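OBCA, Oxalate Biosynthetic Component A (Burkholderia glumae, PDB 4NNB) is a bacterial protein with a TIM-barrel-type domain that holds a magnesium ion and an oxaloacetate ion in a shared pocket. Local coordinates at residues Pro118-Leu123 against Arg129-Gln134. Residues are numbered along the deposited sequence; the frame is centred on the assembly and turned at random.
Sequences PWLAAL and RRIVLQ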
loop_
_atom_site.group_PDB
_atom_site.type_symbol
_atom_site.label_atom_id
_atom_site.label_comp_id
_atom_site.label_asym_id
_atom_site.label_seq_id
_atom_site.Cartn_x
_atom_site.Cartn_y
_atom_site.Cartn_z
ATOM N N PRO A 118 3.677 29.498 4.757
ATOM C CA PRO A 118 4.554 30.069 5.795
ATOM C C PRO A 118 4.315 29.512 7.206
ATOM O O PRO A 118 5.248 29.535 8.015
ATOM C CB PRO A 118 4.232 31.571 5.758
ATOM C CG PRO A 118 3.638 31.814 4.405
ATOM C CD PRO A 118 2.899 30.540 4.060
ATOM N N TRP A 119 3.115 29.023 7.508
ATOM C CA TRP A 119 2.889 28.421 8.819
ATOM C C TRP A 119 3.714 27.158 8.980
ATOM O O TRP A 119 4.343 26.937 10.017
ATOM C CB TRP A 119 1.422 28.068 9.029
ATOM C CG TRP A 119 0.527 29.231 9.196
ATOM C CD1 TRP A 119 0.829 30.548 8.964
ATOM C CD2 TRP A 119 -0.832 29.201 9.626
ATOM N NE1 TRP A 119 -0.265 31.329 9.220
ATOM C CE2 TRP A 119 -1.298 30.528 9.625
ATOM C CE3 TRP A 119 -1.706 28.176 9.999
ATOM C CZ2 TRP A 119 -2.600 30.857 9.990
ATOM C CZ3 TRP A 119 -2.993 28.506 10.363
ATOM C CH2 TRP A 119 -3.429 29.837 10.361
ATOM N N LEU A 120 3.706 26.326 7.943
ATOM C CA LEU A 120 4.403 25.050 7.988
ATOM C C LEU A 120 5.898 25.280 7.864
ATOM O O LEU A 120 6.702 24.499 8.368
ATOM C CB LEU A 120 3.920 24.144 6.845
ATOM C CG LEU A 120 2.500 23.578 6.955
ATOM C CD1 LEU A 120 1.997 23.087 5.596
ATOM C CD2 LEU A 120 2.487 22.443 7.943
ATOM N N ALA A 121 6.264 26.357 7.183
ATOM C CA ALA A 121 7.676 26.651 6.940
ATOM C C ALA A 121 8.356 27.136 8.214
ATOM O O ALA A 121 9.582 27.151 8.305
ATOM C CB ALA A 121 7.828 27.674 5.819
ATOM N N ALA A 122 7.542 27.522 9.193
ATOM C CA ALA A 122 8.015 27.962 10.498
ATOM C C ALA A 122 8.491 26.790 11.357
ATOM O O ALA A 122 8.997 26.986 12.466
ATOM C CB ALA A 122 6.912 28.731 11.217
ATOM N N LEU A 123 8.334 25.570 10.845
ATOM C CA LEU A 123 8.634 24.391 11.635
ATOM C C LEU A 123 9.805 23.605 11.072
ATOM O O LEU A 123 10.205 23.796 9.925
ATOM C CB LEU A 123 7.403 23.485 11.708
ATOM C CG LEU A 123 6.115 24.218 12.065
ATOM C CD1 LEU A 123 4.909 23.308 11.903
ATOM C CD2 LEU A 123 6.212 24.719 13.495
ATOM N N ARG A 129 6.274 17.679 8.155
ATOM C CA ARG A 129 5.878 16.426 7.502
ATOM C C ARG A 129 4.767 15.735 8.279
ATOM O O ARG A 129 3.818 15.231 7.691
ATOM C CB ARG A 129 7.061 15.454 7.365
ATOM C CG ARG A 129 8.098 15.838 6.343
ATOM C CD ARG A 129 9.127 14.717 6.085
ATOM N NE ARG A 129 10.324 15.261 5.448
ATOM C CZ ARG A 129 11.539 15.275 5.996
ATOM N NH1 ARG A 129 11.751 14.744 7.198
ATOM N NH2 ARG A 129 12.549 15.816 5.330
ATOM N N ARG A 130 4.896 15.704 9.602
ATOM C CA ARG A 130 3.880 15.098 10.452
ATOM C C ARG A 130 2.517 15.736 10.230
ATOM O O ARG A 130 1.506 15.036 10.111
ATOM C CB ARG A 130 4.250 15.247 11.932
ATOM C CG ARG A 130 5.007 14.072 12.529
ATOM C CD ARG A 130 5.383 14.367 13.981
ATOM N NE ARG A 130 4.358 13.942 14.933
ATOM C CZ ARG A 130 4.394 14.202 16.237
ATOM N NH1 ARG A 130 5.402 14.902 16.745
ATOM N NH2 ARG A 130 3.422 13.766 17.034
ATOM N N ILE A 131 2.492 17.067 10.198
ATOM C CA ILE A 131 1.242 17.802 10.026
ATOM C C ILE A 131 0.690 17.580 8.622
ATOM O O ILE A 131 -0.504 17.291 8.453
ATOM C CB ILE A 131 1.433 19.312 10.269
ATOM C CG1 ILE A 131 1.859 19.554 11.718
ATOM C CG2 ILE A 131 0.151 20.062 9.978
ATOM C CD1 ILE A 131 2.274 20.975 12.008
ATOM N N VAL A 132 1.551 17.729 7.618
ATOM C CA VAL A 132 1.130 17.535 6.238
ATOM C C VAL A 132 0.576 16.111 6.012
ATOM O O VAL A 132 -0.479 15.943 5.401
ATOM C CB VAL A 132 2.251 17.883 5.228
ATOM C CG1 VAL A 132 1.825 17.509 3.815
ATOM C CG2 VAL A 132 2.572 19.382 5.276
ATOM N N LEU A 133 1.263 15.100 6.531
ATOM C CA LEU A 133 0.788 13.725 6.384
ATOM C C LEU A 133 -0.540 13.510 7.118
ATOM O O LEU A 133 -1.446 12.857 6.603
ATOM C CB LEU A 133 1.859 12.722 6.843
ATOM C CG LEU A 133 3.078 12.660 5.907
ATOM C CD1 LEU A 133 4.279 12.033 6.615
ATOM C CD2 LEU A 133 2.768 11.908 4.585
ATOM N N GLN A 134 -0.674 14.080 8.310
ATOM C CA GLN A 134 -1.918 13.908 9.046
ATOM C C GLN A 134 -3.099 14.557 8.318
ATOM O O GLN A 134 -4.151 13.936 8.151
ATOM C CB GLN A 134 -1.809 14.464 10.464
ATOM C CG GLN A 134 -3.035 14.128 11.297
ATOM C CD GLN A 134 -3.228 12.636 11.456
ATOM O OE1 GLN A 134 -2.460 11.971 12.157
ATOM N NE2 GLN A 134 -4.245 12.094 10.792
#
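Ile131 and Val132, consecutive on helix 125-137, meet Leu120 and Leu123 in a small, wholly apolar contact that illustrates how a short helix and the turn that follows it can pack on the next helix, through one leucine from each. Ile131 comes first and serves both leucines with different branches. Its CG2 methyl, set anti to the backbone N, lies 3.9 Å from CD2 of Leu120. The other branch starts beside the backbone N (chi1 -63°) and extends to CD1, which touches CD1 of Leu123 at 3.5 Å, methyl against methyl, with the two side chains crossing at nearly a right angle. Val132 then uses a single methyl: its CG2 is 3.8 Å from CD1 of Leu120, so the two methyls of that leucine fall mainly on neighbouring residues of the helix, with CD2 also near the valine methyl. The backbones stay well separated, with the CA atoms of Leu120 and Ile131 8.2 Å apart, and the gap is bridged by side chains alone. All four of them are buried. Around this pair of helices in the N-terminal domain, Leu148 of strand 148-149 touches both Leu120 and Val132, while Pro486 and Val485, from a loop much later in the chain, touch Leu120 and Val132 respectively. Ile167 of helix 161-170 packs on Ile131, and Leu174 of helix 172-180 on Leu123.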